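Local atomic coordinates of peptide ABC transporter, peptide-binding protein (Thermus thermophilus, PDB entry 2D5W), a protein that binds oligopeptides, here a pentapeptide, and probably delivers them to an ABC transporter for uptake across the membrane. Residues P350-P358 / F531-A539. Numbering follows the deposited sequence.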
ATOM      1  N   PRO A 350      13.520  -3.007  14.161  1.00 11.23           N
ATOM      2  CA  PRO A 350      13.356  -2.127  15.319  1.00 10.93           C
ATOM      3  C   PRO A 350      11.981  -1.590  15.643  1.00 11.10           C
ATOM      4  O   PRO A 350      11.157  -1.370  14.760  1.00  9.37           O
ATOM      5  CB  PRO A 350      14.330  -0.999  15.017  1.00 12.32           C
ATOM      6  CG  PRO A 350      14.142  -0.832  13.539  1.00 13.22           C
ATOM      7  CD  PRO A 350      14.131  -2.269  13.037  1.00 12.47           C
ATOM      8  N   VAL A 351      11.757  -1.364  16.932  1.00 10.40           N
ATOM      9  CA  VAL A 351      10.510  -0.792  17.398  1.00 10.12           C
ATOM     10  C   VAL A 351      10.380   0.576  16.732  1.00  9.75           C
ATOM     11  O   VAL A 351      11.363   1.317  16.614  1.00 10.48           O
ATOM     12  CB  VAL A 351      10.527  -0.615  18.932  1.00  9.71           C
ATOM     13  CG1 VAL A 351       9.287   0.141  19.384  1.00 10.15           C
ATOM     14  CG2 VAL A 351      10.593  -1.977  19.609  1.00 10.50           C
ATOM     15  N   ALA A 352       9.168   0.887  16.285  1.00  9.58           N
ATOM     16  CA  ALA A 352       8.867   2.153  15.630  1.00  9.09           C
ATOM     17  C   ALA A 352       8.131   3.064  16.606  1.00  9.92           C
ATOM     18  O   ALA A 352       7.316   2.594  17.406  1.00  9.49           O
ATOM     19  CB  ALA A 352       8.004   1.906  14.404  1.00  9.32           C
ATOM     20  N   HIS A 353       8.410   4.364  16.521  1.00  9.03           N
ATOM     21  CA  HIS A 353       7.786   5.357  17.394  1.00  8.98           C
ATOM     22  C   HIS A 353       7.064   6.428  16.583  1.00  9.50           C
ATOM     23  O   HIS A 353       6.415   7.316  17.140  1.00  9.62           O
ATOM     24  CB  HIS A 353       8.852   6.011  18.271  1.00 10.42           C
ATOM     25  CG  HIS A 353       9.648   5.030  19.070  1.00 10.05           C
ATOM     26  ND1 HIS A 353       9.119   4.344  20.143  1.00 11.09           N
ATOM     27  CD2 HIS A 353      10.917   4.585  18.928  1.00 11.83           C
ATOM     28  CE1 HIS A 353      10.030   3.517  20.625  1.00 12.40           C
ATOM     29  NE2 HIS A 353      11.131   3.644  19.905  1.00 12.06           N
ATOM     30  N   THR A 354       7.195   6.330  15.263  1.00  9.21           N
ATOM     31  CA  THR A 354       6.574   7.257  14.323  1.00  9.06           C
ATOM     32  C   THR A 354       6.111   6.435  13.113  1.00  9.35           C
ATOM     33  O   THR A 354       6.381   5.235  13.056  1.00 10.15           O
ATOM     34  CB  THR A 354       7.578   8.358  13.909  1.00  9.14           C
ATOM     35  OG1 THR A 354       6.952   9.257  12.992  1.00 10.34           O
ATOM     36  CG2 THR A 354       8.818   7.754  13.275  1.00  9.97           C
ATOM     37  N   TRP A 355       5.417   7.056  12.158  1.00  9.20           N
ATOM     38  CA  TRP A 355       4.907   6.322  10.994  1.00  8.99           C
ATOM     39  C   TRP A 355       5.811   6.338   9.770  1.00  8.85           C
ATOM     40  O   TRP A 355       5.580   5.581   8.825  1.00  9.70           O
ATOM     41  CB  TRP A 355       3.511   6.841  10.606  1.00  9.30           C
ATOM     42  CG  TRP A 355       3.513   8.066   9.720  1.00  8.91           C
ATOM     43  CD1 TRP A 355       3.505   8.092   8.351  1.00  9.47           C
ATOM     44  CD2 TRP A 355       3.566   9.434  10.145  1.00  8.71           C
ATOM     45  NE1 TRP A 355       3.555   9.389   7.901  1.00 10.01           N
ATOM     46  CE2 TRP A 355       3.595  10.233   8.979  1.00  9.68           C
ATOM     47  CE3 TRP A 355       3.596  10.063  11.396  1.00  9.95           C
ATOM     48  CZ2 TRP A 355       3.653  11.630   9.029  1.00 10.39           C
ATOM     49  CZ3 TRP A 355       3.653  11.452  11.445  1.00  9.54           C
ATOM     50  CH2 TRP A 355       3.684  12.219  10.268  1.00 10.41           C
ATOM     51  N   ILE A 356       6.835   7.187   9.789  1.00  8.72           N
ATOM     52  CA  ILE A 356       7.768   7.297   8.669  1.00  9.16           C
ATOM     53  C   ILE A 356       9.010   6.450   8.941  1.00  9.67           C
ATOM     54  O   ILE A 356       9.699   6.655   9.938  1.00 10.46           O
ATOM     55  CB  ILE A 356       8.185   8.773   8.446  1.00  9.58           C
ATOM     56  CG1 ILE A 356       6.946   9.614   8.122  1.00 10.12           C
ATOM     57  CG2 ILE A 356       9.208   8.862   7.320  1.00 10.61           C
ATOM     58  CD1 ILE A 356       7.227  11.094   7.926  1.00 10.79           C
ATOM     59  N   ALA A 357       9.293   5.498   8.055  1.00 10.04           N
ATOM     60  CA  ALA A 357      10.439   4.609   8.218  1.00 10.20           C
ATOM     61  C   ALA A 357      11.776   5.317   8.022  1.00 10.41           C
ATOM     62  O   ALA A 357      11.871   6.293   7.274  1.00 10.40           O
ATOM     63  CB  ALA A 357      10.325   3.433   7.248  1.00 11.16           C
ATOM     64  N   PRO A 358      12.831   4.828   8.694  1.00 10.81           N
ATOM     65  CA  PRO A 358      14.174   5.410   8.602  1.00 11.96           C
ATOM     66  C   PRO A 358      14.729   5.557   7.183  1.00 12.12           C
ATOM     67  O   PRO A 358      15.547   6.442   6.931  1.00 13.24           O
ATOM     68  CB  PRO A 358      15.015   4.469   9.458  1.00 13.09           C
ATOM     69  CG  PRO A 358      14.051   4.057  10.525  1.00 13.87           C
ATOM     70  CD  PRO A 358      12.785   3.787   9.738  1.00 11.39           C
ATOM     71  N   PHE A 531       7.997  18.258   8.927  1.00  9.56           N
ATOM     72  CA  PHE A 531       7.573  16.881   9.152  1.00  9.31           C
ATOM     73  C   PHE A 531       8.005  16.390  10.535  1.00  9.72           C
ATOM     74  O   PHE A 531       7.321  15.568  11.147  1.00 10.06           O
ATOM     75  CB  PHE A 531       8.141  15.966   8.065  1.00 10.63           C
ATOM     76  CG  PHE A 531       7.207  15.747   6.907  1.00 10.72           C
ATOM     77  CD1 PHE A 531       6.128  14.872   7.023  1.00 12.12           C
ATOM     78  CD2 PHE A 531       7.401  16.416   5.702  1.00 11.11           C
ATOM     79  CE1 PHE A 531       5.258  14.666   5.953  1.00 14.21           C
ATOM     80  CE2 PHE A 531       6.535  16.215   4.625  1.00 13.14           C
ATOM     81  CZ  PHE A 531       5.463  15.339   4.753  1.00 13.74           C
ATOM     82  N   TRP A 532       9.136  16.889  11.030  1.00 10.03           N
ATOM     83  CA  TRP A 532       9.606  16.483  12.350  1.00 10.17           C
ATOM     84  C   TRP A 532       8.659  17.008  13.418  1.00 10.30           C
ATOM     85  O   TRP A 532       8.339  16.303  14.375  1.00 10.89           O
ATOM     86  CB  TRP A 532      11.034  16.986  12.589  1.00 10.83           C
ATOM     87  CG  TRP A 532      12.075  16.036  12.070  1.00 10.87           C
ATOM     88  CD1 TRP A 532      11.953  15.186  11.004  1.00 10.99           C
ATOM     89  CD2 TRP A 532      13.392  15.830  12.596  1.00 11.83           C
ATOM     90  NE1 TRP A 532      13.109  14.463  10.840  1.00 11.74           N
ATOM     91  CE2 TRP A 532      14.009  14.840  11.801  1.00 11.72           C
ATOM     92  CE3 TRP A 532      14.111  16.386  13.665  1.00 12.57           C
ATOM     93  CZ2 TRP A 532      15.313  14.391  12.040  1.00 13.05           C
ATOM     94  CZ3 TRP A 532      15.409  15.939  13.902  1.00 14.96           C
ATOM     95  CH2 TRP A 532      15.994  14.951  13.092  1.00 14.03           C
ATOM     96  N   ARG A 533       8.191  18.240  13.248  1.00 10.95           N
ATOM     97  CA  ARG A 533       7.261  18.821  14.205  1.00 11.72           C
ATOM     98  C   ARG A 533       5.945  18.049  14.148  1.00 10.92           C
ATOM     99  O   ARG A 533       5.327  17.787  15.178  1.00 11.50           O
ATOM    100  CB  ARG A 533       7.031  20.305  13.896  1.00 13.07           C
ATOM    101  CG  ARG A 533       8.319  21.080  13.628  1.00 21.47           C
ATOM    102  CD  ARG A 533       9.435  20.669  14.582  1.00 26.48           C
ATOM    103  NE  ARG A 533      10.758  20.939  14.023  1.00 30.12           N
ATOM    104  CZ  ARG A 533      11.894  20.484  14.542  1.00 32.72           C
ATOM    105  NH1 ARG A 533      13.053  20.779  13.968  1.00 35.01           N
ATOM    106  NH2 ARG A 533      11.873  19.728  15.633  1.00 33.61           N
ATOM    107  N   ALA A 534       5.522  17.673  12.944  1.00  9.84           N
ATOM    108  CA  ALA A 534       4.287  16.913  12.787  1.00  9.36           C
ATOM    109  C   ALA A 534       4.401  15.563  13.498  1.00  9.21           C
ATOM    110  O   ALA A 534       3.449  15.103  14.131  1.00  9.98           O
ATOM    111  CB  ALA A 534       3.979  16.704  11.308  1.00 10.21           C
ATOM    112  N   GLN A 535       5.567  14.931  13.398  1.00  9.34           N
ATOM    113  CA  GLN A 535       5.774  13.638  14.046  1.00  9.53           C
ATOM    114  C   GLN A 535       5.777  13.757  15.571  1.00  9.61           C
ATOM    115  O   GLN A 535       5.354  12.834  16.266  1.00  9.88           O
ATOM    116  CB  GLN A 535       7.072  12.994  13.548  1.00  9.03           C
ATOM    117  CG  GLN A 535       6.981  12.510  12.101  1.00  9.21           C
ATOM    118  CD  GLN A 535       8.315  12.045  11.544  1.00  9.36           C
ATOM    119  OE1 GLN A 535       8.773  10.934  11.814  1.00 10.11           O
ATOM    120  NE2 GLN A 535       8.954  12.911  10.766  1.00  9.97           N
ATOM    121  N   GLU A 536       6.245  14.890  16.089  1.00 10.33           N
ATOM    122  CA  GLU A 536       6.255  15.105  17.536  1.00 10.83           C
ATOM    123  C   GLU A 536       4.811  15.129  18.043  1.00 10.60           C
ATOM    124  O   GLU A 536       4.488  14.511  19.059  1.00 11.04           O
ATOM    125  CB  GLU A 536       6.948  16.428  17.880  1.00 12.08           C
ATOM    126  CG  GLU A 536       8.461  16.429  17.699  1.00 15.99           C
ATOM    127  CD  GLU A 536       9.208  15.801  18.869  1.00 17.90           C
ATOM    128  OE1 GLU A 536      10.453  15.722  18.805  1.00 20.71           O
ATOM    129  OE2 GLU A 536       8.559  15.392  19.856  1.00 20.88           O
ATOM    130  N   ILE A 537       3.947  15.846  17.333  1.00 10.92           N
ATOM    131  CA  ILE A 537       2.541  15.930  17.708  1.00 11.47           C
ATOM    132  C   ILE A 537       1.894  14.552  17.584  1.00 11.29           C
ATOM    133  O   ILE A 537       1.156  14.113  18.465  1.00 11.56           O
ATOM    134  CB  ILE A 537       1.791  16.929  16.802  1.00 12.35           C
ATOM    135  CG1 ILE A 537       2.294  18.349  17.079  1.00 12.86           C
ATOM    136  CG2 ILE A 537       0.290  16.832  17.036  1.00 12.70           C
ATOM    137  CD1 ILE A 537       1.793  19.381  16.094  1.00 15.86           C
ATOM    138  N   TRP A 538       2.188  13.869  16.482  1.00 10.04           N
ATOM    139  CA  TRP A 538       1.655  12.539  16.216  1.00  9.09           C
ATOM    140  C   TRP A 538       1.974  11.585  17.372  1.00  9.31           C
ATOM    141  O   TRP A 538       1.104  10.850  17.844  1.00 10.41           O
ATOM    142  CB  TRP A 538       2.265  12.003  14.914  1.00  9.20           C
ATOM    143  CG  TRP A 538       1.701  10.694  14.431  1.00  8.80           C
ATOM    144  CD1 TRP A 538       0.726  10.517  13.490  1.00  9.18           C
ATOM    145  CD2 TRP A 538       2.084   9.383  14.863  1.00  9.13           C
ATOM    146  NE1 TRP A 538       0.479   9.176  13.307  1.00  9.59           N
ATOM    147  CE2 TRP A 538       1.298   8.458  14.140  1.00  8.99           C
ATOM    148  CE3 TRP A 538       3.017   8.898  15.793  1.00  9.40           C
ATOM    149  CZ2 TRP A 538       1.414   7.074  14.318  1.00  9.46           C
ATOM    150  CZ3 TRP A 538       3.131   7.523  15.969  1.00 10.11           C
ATOM    151  CH2 TRP A 538       2.333   6.628  15.235  1.00 10.62           C
ATOM    152  N   ALA A 539       3.222  11.608  17.833  1.00  9.96           N
ATOM    153  CA  ALA A 539       3.645  10.727  18.916  1.00 10.42           C
ATOM    154  C   ALA A 539       2.952  11.023  20.241  1.00  9.91           C
ATOM    155  O   ALA A 539       2.723  10.115  21.038  1.00 10.45           O
ATOM    156  CB  ALA A 539       5.158  10.793  19.087  1.00 10.99           C
TER
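Trp355 sets CE3 over one face of the Trp538 indole, toward its rim, with CE3 3.6 Å from Trp538 CD1. The ring planes are inclined at 46° and the centroids of the Trp355 six-membered ring and the Trp538 five-membered ring lie 4.7 Å apart, so the pair is oblique, neither stacked nor T-shaped. Trp538 holds its CG anti to the backbone N (chi1 -174°), which carries the indole toward the loop, against Trp355, and brings CZ3 to 3.5 Å from His353 O. Gln535 touches three loop residues: its CG meets Trp355 CZ3 at 3.6 Å, its amide at 64° to that ring; OE1 accepts from Thr354 OG1 (2.7 Å), in the carbonyl plane and on a lone pair; and Ile356 CD1 touches both NE2 and Phe531 CD1, 4.0 Å from the latter. NE2 also bonds to Phe531 O (3.1 Å), from the face opposite the helical N-H of Gln535, and to Leu362 O, while OE1 also accepts from Asn364 N, consistent with a fixed rotation. This buried packing in a family 5 solute-binding protein joins loop 350-358 to helix 524-541; Phe479 meets both tryptophans edge-to-face, helix 509-518 touches Phe531 and Ala534, and strand 544-557 receives Trp538 at Pro546 and backbone-bonds Pro350 and Ala352.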